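Local coordinates for protein hydroxyethylphosphonate dioxygenase (Streptomyces albus, PDB 6B9R) that binds 2-hydroxyethylphosphonate at a mononuclear iron site and probably cleaves it oxidatively to hydroxymethylphosphonate, at residues Thr82-Val91 against Gly388-Ile399; Thr114-Pro124 against Tyr362-Leu370. All coordinates share one frame; numbering follows the deposited sequence.

Contact 1. Residues Thr82-Val91 against Gly388-Ile399; sequences TPQGLRMMRV and GRLEPGDSAYVI
R90 and D394 both carry CG anti to the carbonyl carbon, and a bend at chi2 (-60°) turns the arginine so that one guanidinium face covers M88 CB while NH1 meets the carboxylate. That salt bridge, R90 NH1 to D394 OD2 at 2.9 Å, is skewed: the oxygen lies near the guanidinium plane, but NH1 stands above the carboxylate, and the two planes are 58° apart. The same R90 NH1 also donates to R389 O (2.8 Å). From the opposite carboxylate face E391 N reaches OD2, while D394 OD1 takes V91 N at 3.0 Å, nearly straight down its C-O bond. Replacing D394 by an alanine would probably leave R90 without its salt-bridge partner and the amides of V91 and E391 without the carboxylate oxygens that receive them.

An antiparallel ladder joins the two segments, with R87-Y397 and M89-S395 as its hydrogen-bonded pairs. L86 CD1 meets V398 CG2 at 3.6 Å. The extended M88 chain runs past L390, M88 CG to L390 CD2 at 3.6 Å. M88 CE ends 3.6 Å from G388 C; any side chain at G388 would run into that methyl.

Within this chain strand 86-89 is an outermost strand of one of two seven-stranded antiparallel sheets, next to 395-398 and then 364-369; strand 384-390 belongs to a three-stranded sheet, and helix 91-96 starts just after R90, its N-cap.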
loop_
_atom_site.group_PDB
_atom_site.type_symbol
_atom_site.label_atom_id
_atom_site.label_comp_id
_atom_site.label_asym_id
_atom_site.label_seq_id
_atom_site.Cartn_x
_atom_site.Cartn_y
_atom_site.Cartn_z
ATOM N N THR A 82 -16.911 -8.623 10.096
ATOM C CA THR A 82 -16.355 -9.128 11.353
ATOM C C THR A 82 -16.690 -8.153 12.485
ATOM O O THR A 82 -15.798 -7.547 13.091
ATOM C CB THR A 82 -14.846 -9.316 11.221
ATOM O OG1 THR A 82 -14.542 -9.887 9.939
ATOM C CG2 THR A 82 -14.320 -10.236 12.309
ATOM N N PRO A 83 -17.979 -7.975 12.792
ATOM C CA PRO A 83 -18.377 -6.882 13.706
ATOM C C PRO A 83 -17.891 -7.045 15.134
ATOM O O PRO A 83 -17.780 -6.036 15.838
ATOM C CB PRO A 83 -19.912 -6.910 13.643
ATOM C CG PRO A 83 -20.243 -8.316 13.252
ATOM C CD PRO A 83 -19.151 -8.706 12.275
ATOM N N GLN A 84 -17.609 -8.269 15.588
ATOM C CA GLN A 84 -17.043 -8.488 16.918
ATOM C C GLN A 84 -15.514 -8.532 16.923
ATOM O O GLN A 84 -14.916 -8.755 17.984
ATOM C CB GLN A 84 -17.615 -9.781 17.517
ATOM C CG GLN A 84 -19.157 -9.772 17.571
ATOM C CD GLN A 84 -19.742 -10.998 18.251
ATOM O OE1 GLN A 84 -19.105 -12.045 18.329
ATOM N NE2 GLN A 84 -20.967 -10.864 18.756
ATOM N N GLY A 85 -14.863 -8.320 15.774
ATOM C CA GLY A 85 -13.422 -8.291 15.696
ATOM C C GLY A 85 -12.792 -9.657 15.511
ATOM O O GLY A 85 -11.615 -9.750 15.135
ATOM N N LEU A 86 -13.552 -10.710 15.768
ATOM C CA LEU A 86 -13.164 -12.090 15.532
ATOM C C LEU A 86 -14.429 -12.798 15.071
ATOM O O LEU A 86 -15.517 -12.519 15.580
ATOM C CB LEU A 86 -12.587 -12.743 16.805
ATOM C CG LEU A 86 -11.958 -14.145 16.732
ATOM C CD1 LEU A 86 -10.828 -14.340 17.778
ATOM C CD2 LEU A 86 -13.017 -15.244 16.911
ATOM N N ARG A 87 -14.305 -13.669 14.078
ATOM C CA ARG A 87 -15.454 -14.451 13.643
ATOM C C ARG A 87 -15.022 -15.887 13.384
ATOM O O ARG A 87 -13.962 -16.127 12.799
ATOM C CB ARG A 87 -16.104 -13.860 12.387
ATOM C CG ARG A 87 -17.250 -14.701 11.844
ATOM C CD ARG A 87 -17.982 -14.010 10.682
ATOM N NE ARG A 87 -17.123 -13.122 9.892
ATOM C CZ ARG A 87 -16.283 -13.519 8.939
ATOM N NH1 ARG A 87 -16.151 -14.806 8.638
ATOM N NH2 ARG A 87 -15.564 -12.618 8.285
ATOM N N MET A 88 -15.846 -16.832 13.823
ATOM C CA MET A 88 -15.571 -18.245 13.635
ATOM C C MET A 88 -16.378 -18.777 12.464
ATOM O O MET A 88 -17.481 -18.302 12.176
ATOM C CB MET A 88 -15.898 -19.048 14.900
ATOM C CG MET A 88 -15.196 -18.502 16.121
ATOM S SD MET A 88 -15.606 -19.357 17.656
ATOM C CE MET A 88 -14.427 -18.522 18.716
ATOM N N MET A 89 -15.820 -19.783 11.803
ATOM C CA MET A 89 -16.515 -20.544 10.781
ATOM C C MET A 89 -16.515 -22.014 11.179
ATOM O O MET A 89 -15.507 -22.525 11.680
ATOM C CB MET A 89 -15.841 -20.357 9.430
ATOM C CG MET A 89 -16.585 -21.034 8.298
ATOM S SD MET A 89 -15.787 -20.698 6.729
ATOM C CE MET A 89 -16.918 -21.574 5.648
ATOM N N ARG A 90 -17.643 -22.693 10.975
ATOM C CA ARG A 90 -17.815 -24.053 11.467
ATOM C C ARG A 90 -17.562 -25.081 10.367
ATOM O O ARG A 90 -17.803 -24.825 9.182
ATOM C CB ARG A 90 -19.229 -24.266 12.026
ATOM C CG ARG A 90 -19.682 -23.230 13.051
ATOM C CD ARG A 90 -18.766 -23.211 14.258
ATOM N NE ARG A 90 -19.175 -22.200 15.228
ATOM C CZ ARG A 90 -18.495 -21.915 16.335
ATOM N NH1 ARG A 90 -17.372 -22.566 16.597
ATOM N NH2 ARG A 90 -18.932 -20.977 17.168
ATOM N N VAL A 91 -17.118 -26.266 10.787
ATOM C CA VAL A 91 -16.950 -27.430 9.922
ATOM C C VAL A 91 -18.133 -27.615 8.987
ATOM O O VAL A 91 -17.955 -27.844 7.785
ATOM C CB VAL A 91 -16.757 -28.707 10.758
ATOM C CG1 VAL A 91 -16.849 -29.942 9.872
ATOM C CG2 VAL A 91 -15.448 -28.667 11.462
ATOM N N GLY A 388 -15.862 -17.664 22.732
ATOM C CA GLY A 388 -16.380 -18.646 21.799
ATOM C C GLY A 388 -15.522 -19.883 21.876
ATOM O O GLY A 388 -14.479 -19.901 22.532
ATOM N N ARG A 389 -15.972 -20.930 21.193
ATOM C CA ARG A 389 -15.258 -22.200 21.211
ATOM C C ARG A 389 -15.135 -22.740 19.800
ATOM O O ARG A 389 -16.144 -22.905 19.108
ATOM C CB ARG A 389 -15.962 -23.217 22.100
ATOM C CG ARG A 389 -15.021 -24.326 22.527
ATOM C CD ARG A 389 -15.698 -25.248 23.508
ATOM N NE ARG A 389 -16.457 -26.269 22.801
ATOM C CZ ARG A 389 -16.847 -27.407 23.358
ATOM N NH1 ARG A 389 -16.550 -27.644 24.626
ATOM N NH2 ARG A 389 -17.523 -28.301 22.651
ATOM N N LEU A 390 -13.903 -23.014 19.378
ATOM C CA LEU A 390 -13.631 -23.608 18.078
ATOM C C LEU A 390 -13.490 -25.111 18.263
ATOM O O LEU A 390 -12.622 -25.557 19.008
ATOM C CB LEU A 390 -12.355 -23.032 17.473
ATOM C CG LEU A 390 -12.401 -21.547 17.123
ATOM C CD1 LEU A 390 -10.991 -20.956 17.058
ATOM C CD2 LEU A 390 -13.098 -21.401 15.790
ATOM N N GLU A 391 -14.339 -25.884 17.589
ATOM C CA GLU A 391 -14.191 -27.326 17.566
ATOM C C GLU A 391 -13.136 -27.708 16.536
ATOM O O GLU A 391 -12.757 -26.887 15.696
ATOM C CB GLU A 391 -15.520 -27.994 17.225
ATOM C CG GLU A 391 -16.740 -27.295 17.797
ATOM C CD GLU A 391 -16.870 -27.479 19.285
ATOM O OE1 GLU A 391 -16.559 -28.585 19.768
ATOM O OE2 GLU A 391 -17.282 -26.517 19.971
ATOM N N PRO A 392 -12.631 -28.940 16.587
ATOM C CA PRO A 392 -11.708 -29.400 15.537
ATOM C C PRO A 392 -12.283 -29.192 14.144
ATOM O O PRO A 392 -13.435 -29.539 13.863
ATOM C CB PRO A 392 -11.524 -30.887 15.857
ATOM C CG PRO A 392 -11.737 -30.970 17.356
ATOM C CD PRO A 392 -12.773 -29.922 17.685
ATOM N N GLY A 393 -11.471 -28.600 13.270
ATOM C CA GLY A 393 -11.888 -28.280 11.923
ATOM C C GLY A 393 -12.574 -26.941 11.772
ATOM O O GLY A 393 -12.802 -26.512 10.634
ATOM N N ASP A 394 -12.944 -26.289 12.877
ATOM C CA ASP A 394 -13.430 -24.915 12.829
ATOM C C ASP A 394 -12.269 -23.960 12.544
ATOM O O ASP A 394 -11.098 -24.278 12.770
ATOM C CB ASP A 394 -14.088 -24.511 14.159
ATOM C CG ASP A 394 -15.456 -25.140 14.384
ATOM O OD1 ASP A 394 -15.969 -25.852 13.499
ATOM O OD2 ASP A 394 -16.023 -24.905 15.475
ATOM N N SER A 395 -12.597 -22.769 12.045
ATOM C CA SER A 395 -11.569 -21.776 11.777
ATOM C C SER A 395 -12.054 -20.413 12.261
ATOM O O SER A 395 -13.225 -20.233 12.615
ATOM C CB SER A 395 -11.199 -21.742 10.281
ATOM O OG SER A 395 -12.374 -21.673 9.472
ATOM N N ALA A 396 -11.140 -19.448 12.300
ATOM C CA ALA A 396 -11.530 -18.108 12.716
ATOM C C ALA A 396 -10.690 -17.075 11.984
ATOM O O ALA A 396 -9.556 -17.338 11.574
ATOM C CB ALA A 396 -11.392 -17.911 14.232
ATOM N N TYR A 397 -11.276 -15.895 11.824
ATOM C CA TYR A 397 -10.600 -14.729 11.285
ATOM C C TYR A 397 -10.573 -13.649 12.360
ATOM O O TYR A 397 -11.574 -13.442 13.052
ATOM C CB TYR A 397 -11.309 -14.208 10.032
ATOM C CG TYR A 397 -10.841 -12.827 9.716
ATOM C CD1 TYR A 397 -9.548 -12.609 9.251
ATOM C CD2 TYR A 397 -11.665 -11.732 9.932
ATOM C CE1 TYR A 397 -9.096 -11.339 8.986
ATOM C CE2 TYR A 397 -11.222 -10.450 9.665
ATOM C CZ TYR A 397 -9.940 -10.261 9.190
ATOM O OH TYR A 397 -9.493 -8.986 8.941
ATOM N N VAL A 398 -9.425 -12.972 12.506
ATOM C CA VAL A 398 -9.217 -11.938 13.518
ATOM C C VAL A 398 -8.648 -10.693 12.849
ATOM O O VAL A 398 -7.656 -10.784 12.117
ATOM C CB VAL A 398 -8.260 -12.408 14.633
ATOM C CG1 VAL A 398 -8.376 -11.495 15.859
ATOM C CG2 VAL A 398 -8.500 -13.895 15.004
ATOM N N ILE A 399 -9.264 -9.535 13.098
ATOM C CA ILE A 399 -8.756 -8.274 12.552
ATOM C C ILE A 399 -7.518 -7.855 13.335
ATOM O O ILE A 399 -7.299 -8.336 14.463
ATOM C CB ILE A 399 -9.817 -7.152 12.581
ATOM C CG1 ILE A 399 -10.097 -6.678 14.018
ATOM C CG2 ILE A 399 -11.070 -7.584 11.830
ATOM C CD1 ILE A 399 -11.013 -5.402 14.089
HETATM O O HOH W 1 -18.711 -20.817 20.328
#

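Contact 2. Residues Thr114-Pro124 against Tyr362-Leu370; sequences TAMSRQASYRP and YQHQYLYVL
Y366 and T114 cross at about a right angle, the phenol oxygen pointing into the threonine hydroxyl: Y366 OH donates to T114 OG1 at 2.7 Å. T114 OG1 sits at the edge of the ring, near its plane, and in turn donates to P124 O (2.8 Å) from well above that carbonyl's plane. P124 O takes T114 N as well, so a single carbonyl fixes both the backbone and the hydroxyl that receives the tyrosine. A chi1 of 164° swings the Y366 ring away from its own N and in toward the loop; P124 CB covers the ring off-centre, 4.1 Å from the centroid, and A115 O lies in the ring plane, 3.6 Å from Y366 CD2. That carbonyl is buried without a polar partner.

Here two sheets of what is a bicupin architecture in this family come together: residues 114-122 form the loop between strands 106-113 and 123-129 of one sheet, while strand 364-369 runs inside the other. L204 and L206 of strand 202-208 pack on Y366 too.

Y122 comes in at a slant, its ring plane 43° from that of Y366, and it is Y366 CB that sits over its face, 3.9 Å from the centroid. Past it, S117 OG accepts Q119 N in an ST turn, and the type I turn S117-A120 presents A120 CB to the imidazole of H364: the methyl stands over the ring face, 3.8 Å from the centroid. Q119 O lies 3.2 Å from H364 CE1. H364 ND1 pairs with Y397 OH, and NE2 with E219 of the second subunit.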
loop_
_atom_site.group_PDB
_atom_site.type_symbol
_atom_site.label_atom_id
_atom_site.label_comp_id
_atom_site.label_asym_id
_atom_site.label_seq_id
_atom_site.Cartn_x
_atom_site.Cartn_y
_atom_site.Cartn_z
ATOM N N THR A 114 -12.550 -22.113 4.326
ATOM C CA THR A 114 -12.451 -21.840 5.753
ATOM C C THR A 114 -12.569 -20.324 5.964
ATOM O O THR A 114 -12.893 -19.577 5.034
ATOM C CB THR A 114 -11.167 -22.445 6.338
ATOM O OG1 THR A 114 -10.019 -21.895 5.694
ATOM C CG2 THR A 114 -11.161 -23.951 6.136
ATOM N N ALA A 115 -12.327 -19.873 7.195
ATOM C CA ALA A 115 -12.732 -18.524 7.594
ATOM C C ALA A 115 -12.087 -17.457 6.715
ATOM O O ALA A 115 -10.867 -17.428 6.547
ATOM C CB ALA A 115 -12.380 -18.277 9.063
ATOM N N MET A 116 -12.924 -16.569 6.173
ATOM C CA MET A 116 -12.503 -15.481 5.297
ATOM C C MET A 116 -13.219 -14.205 5.704
ATOM O O MET A 116 -14.186 -14.233 6.471
ATOM C CB MET A 116 -12.830 -15.762 3.835
ATOM C CG MET A 116 -11.955 -16.754 3.213
ATOM S SD MET A 116 -12.280 -17.006 1.475
ATOM C CE MET A 116 -13.505 -18.308 1.552
ATOM N N SER A 117 -12.772 -13.083 5.135
ATOM C CA SER A 117 -13.378 -11.793 5.435
ATOM C C SER A 117 -13.152 -10.821 4.288
ATOM O O SER A 117 -12.091 -10.828 3.656
ATOM C CB SER A 117 -12.802 -11.196 6.724
ATOM O OG SER A 117 -13.253 -9.863 6.926
ATOM N N ARG A 118 -14.147 -9.961 4.046
ATOM C CA ARG A 118 -13.985 -8.876 3.085
ATOM C C ARG A 118 -12.997 -7.820 3.559
ATOM O O ARG A 118 -12.637 -6.930 2.780
ATOM C CB ARG A 118 -15.345 -8.250 2.808
ATOM C CG ARG A 118 -16.299 -9.218 2.103
ATOM C CD ARG A 118 -17.731 -8.679 2.101
ATOM N NE ARG A 118 -18.681 -9.642 1.537
ATOM C CZ ARG A 118 -19.200 -10.671 2.204
ATOM N NH1 ARG A 118 -18.852 -10.889 3.460
ATOM N NH2 ARG A 118 -20.081 -11.477 1.617
ATOM N N GLN A 119 -12.565 -7.893 4.810
ATOM C CA GLN A 119 -11.597 -6.971 5.375
ATOM C C GLN A 119 -10.158 -7.440 5.186
ATOM O O GLN A 119 -9.234 -6.729 5.594
ATOM C CB GLN A 119 -11.903 -6.772 6.869
ATOM C CG GLN A 119 -13.260 -6.071 7.103
ATOM C CD GLN A 119 -13.825 -6.268 8.503
ATOM O OE1 GLN A 119 -14.622 -7.175 8.725
ATOM N NE2 GLN A 119 -13.433 -5.402 9.446
ATOM N N ALA A 120 -9.945 -8.611 4.587
ATOM C CA ALA A 120 -8.620 -9.218 4.542
ATOM C C ALA A 120 -8.446 -10.005 3.247
ATOM O O ALA A 120 -9.417 -10.434 2.624
ATOM C CB ALA A 120 -8.401 -10.142 5.740
ATOM N N SER A 121 -7.191 -10.253 2.878
ATOM C CA SER A 121 -6.889 -10.897 1.600
ATOM C C SER A 121 -6.786 -12.419 1.670
ATOM O O SER A 121 -6.459 -13.041 0.647
ATOM C CB SER A 121 -5.579 -10.352 1.023
ATOM O OG SER A 121 -4.498 -10.779 1.811
ATOM N N TYR A 122 -7.018 -13.040 2.827
ATOM C CA TYR A 122 -6.918 -14.496 2.897
ATOM C C TYR A 122 -7.857 -15.136 1.893
ATOM O O TYR A 122 -9.008 -14.708 1.741
ATOM C CB TYR A 122 -7.306 -15.037 4.267
ATOM C CG TYR A 122 -6.433 -14.674 5.422
ATOM C CD1 TYR A 122 -5.190 -15.279 5.603
ATOM C CD2 TYR A 122 -6.882 -13.779 6.384
ATOM C CE1 TYR A 122 -4.398 -14.950 6.690
ATOM C CE2 TYR A 122 -6.110 -13.462 7.471
ATOM C CZ TYR A 122 -4.870 -14.045 7.624
ATOM O OH TYR A 122 -4.111 -13.712 8.723
ATOM N N ARG A 123 -7.369 -16.183 1.230
ATOM C CA ARG A 123 -8.210 -17.140 0.506
ATOM C C ARG A 123 -7.796 -18.530 0.971
ATOM O O ARG A 123 -7.052 -19.241 0.276
ATOM C CB ARG A 123 -8.077 -16.977 -1.008
ATOM C CG ARG A 123 -8.661 -15.643 -1.530
ATOM C CD ARG A 123 -10.177 -15.644 -1.465
ATOM N NE ARG A 123 -10.761 -14.406 -2.014
ATOM C CZ ARG A 123 -10.935 -13.294 -1.310
ATOM N NH1 ARG A 123 -10.578 -13.253 -0.041
ATOM N NH2 ARG A 123 -11.481 -12.224 -1.875
ATOM N N PRO A 124 -8.250 -18.948 2.159
ATOM C CA PRO A 124 -7.724 -20.177 2.767
ATOM C C PRO A 124 -8.617 -21.375 2.516
ATOM O O PRO A 124 -9.772 -21.404 2.957
ATOM C CB PRO A 124 -7.680 -19.822 4.252
ATOM C CG PRO A 124 -8.892 -18.911 4.429
ATOM C CD PRO A 124 -9.094 -18.203 3.104
ATOM N N TYR A 362 -0.335 -5.965 14.701
ATOM C CA TYR A 362 -0.848 -5.262 13.530
ATOM C C TYR A 362 -1.309 -6.201 12.421
ATOM O O TYR A 362 -1.884 -5.729 11.433
ATOM C CB TYR A 362 0.230 -4.327 12.976
ATOM C CG TYR A 362 1.483 -5.047 12.496
ATOM C CD1 TYR A 362 2.519 -5.360 13.376
ATOM C CD2 TYR A 362 1.627 -5.407 11.165
ATOM C CE1 TYR A 362 3.665 -6.013 12.926
ATOM C CE2 TYR A 362 2.745 -6.056 10.712
ATOM C CZ TYR A 362 3.763 -6.356 11.594
ATOM O OH TYR A 362 4.877 -6.989 11.115
ATOM N N GLN A 363 -1.053 -7.504 12.540
ATOM C CA GLN A 363 -1.387 -8.450 11.487
ATOM C C GLN A 363 -2.837 -8.894 11.591
ATOM O O GLN A 363 -3.401 -8.962 12.682
ATOM C CB GLN A 363 -0.491 -9.691 11.583
ATOM C CG GLN A 363 0.986 -9.411 11.413
ATOM C CD GLN A 363 1.814 -10.458 12.112
ATOM O OE1 GLN A 363 1.707 -10.639 13.329
ATOM N NE2 GLN A 363 2.616 -11.176 11.346
ATOM N N HIS A 364 -3.438 -9.199 10.435
ATOM C CA HIS A 364 -4.612 -10.070 10.407
ATOM C C HIS A 364 -4.216 -11.447 10.922
ATOM O O HIS A 364 -3.079 -11.875 10.751
ATOM C CB HIS A 364 -5.143 -10.227 8.979
ATOM C CG HIS A 364 -5.601 -8.949 8.345
ATOM N ND1 HIS A 364 -6.885 -8.472 8.478
ATOM C CD2 HIS A 364 -4.950 -8.062 7.556
ATOM C CE1 HIS A 364 -7.008 -7.344 7.802
ATOM N NE2 HIS A 364 -5.846 -7.071 7.237
ATOM N N GLN A 365 -5.165 -12.182 11.499
ATOM C CA GLN A 365 -4.869 -13.556 11.905
ATOM C C GLN A 365 -5.940 -14.520 11.418
ATOM O O GLN A 365 -7.129 -14.194 11.408
ATOM C CB GLN A 365 -4.722 -13.680 13.428
ATOM C CG GLN A 365 -3.662 -12.741 13.970
ATOM C CD GLN A 365 -3.408 -12.944 15.436
ATOM O OE1 GLN A 365 -2.894 -13.990 15.849
ATOM N NE2 GLN A 365 -3.763 -11.943 16.241
ATOM N N TYR A 366 -5.496 -15.722 11.053
ATOM C CA TYR A 366 -6.354 -16.831 10.666
ATOM C C TYR A 366 -6.008 -18.018 11.561
ATOM O O TYR A 366 -4.829 -18.322 11.757
ATOM C CB TYR A 366 -6.150 -17.170 9.176
ATOM C CG TYR A 366 -6.688 -18.518 8.751
ATOM C CD1 TYR A 366 -5.912 -19.670 8.878
ATOM C CD2 TYR A 366 -7.964 -18.641 8.210
ATOM C CE1 TYR A 366 -6.398 -20.900 8.502
ATOM C CE2 TYR A 366 -8.465 -19.869 7.830
ATOM C CZ TYR A 366 -7.668 -21.005 7.978
ATOM O OH TYR A 366 -8.134 -22.246 7.597
ATOM N N LEU A 367 -7.025 -18.688 12.092
ATOM C CA LEU A 367 -6.828 -19.829 12.969
ATOM C C LEU A 367 -7.576 -21.023 12.403
ATOM O O LEU A 367 -8.649 -20.873 11.820
ATOM C CB LEU A 367 -7.334 -19.538 14.388
ATOM C CG LEU A 367 -6.868 -18.260 15.087
ATOM C CD1 LEU A 367 -7.526 -18.165 16.464
ATOM C CD2 LEU A 367 -5.349 -18.235 15.215
ATOM N N TYR A 368 -7.005 -22.217 12.574
ATOM C CA TYR A 368 -7.666 -23.444 12.148
ATOM C C TYR A 368 -7.327 -24.525 13.166
ATOM O O TYR A 368 -6.151 -24.724 13.469
ATOM C CB TYR A 368 -7.219 -23.863 10.737
ATOM C CG TYR A 368 -7.841 -25.167 10.276
ATOM C CD1 TYR A 368 -9.056 -25.179 9.610
ATOM C CD2 TYR A 368 -7.214 -26.395 10.524
ATOM C CE1 TYR A 368 -9.646 -26.381 9.210
ATOM C CE2 TYR A 368 -7.784 -27.581 10.120
ATOM C CZ TYR A 368 -9.000 -27.569 9.458
ATOM O OH TYR A 368 -9.558 -28.775 9.067
ATOM N N VAL A 369 -8.336 -25.205 13.705
ATOM C CA VAL A 369 -8.106 -26.146 14.803
ATOM C C VAL A 369 -7.731 -27.502 14.216
ATOM O O VAL A 369 -8.570 -28.190 13.633
ATOM C CB VAL A 369 -9.319 -26.267 15.732
ATOM C CG1 VAL A 369 -9.062 -27.367 16.770
ATOM C CG2 VAL A 369 -9.580 -24.945 16.418
ATOM N N LEU A 370 -6.468 -27.896 14.403
ATOM C CA LEU A 370 -5.966 -29.187 13.940
ATOM C C LEU A 370 -6.172 -30.295 14.952
ATOM O O LEU A 370 -6.381 -31.446 14.559
ATOM C CB LEU A 370 -4.468 -29.103 13.628
ATOM C CG LEU A 370 -4.016 -28.244 12.448
ATOM C CD1 LEU A 370 -2.533 -27.914 12.551
ATOM C CD2 LEU A 370 -4.310 -28.951 11.135
#

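How the contacts relate
The centres of the two contacts lie 9 Å apart, and strands 395-398 and 364-369, one from each, are neighbours in the same seven-stranded sheet. Along the chain the order is 82-91, 114-124, 362-370, 388-399, so contact 1 encloses contact 2. They touch directly: Y397 OH and H364 ND1 are 2.7 Å apart, a probable hydrogen bond, and R87 NH2 probably bonds M116 O, at 2.8 Å. Contact 1 adds strand 86-89 to the sheet's edge; contact 2 sets the sheet's face against the loop entering strand 123-129 of the other large sheet. The N-terminal part of the chain thus meets a sheet built mainly from strands after residue 316 in two ways.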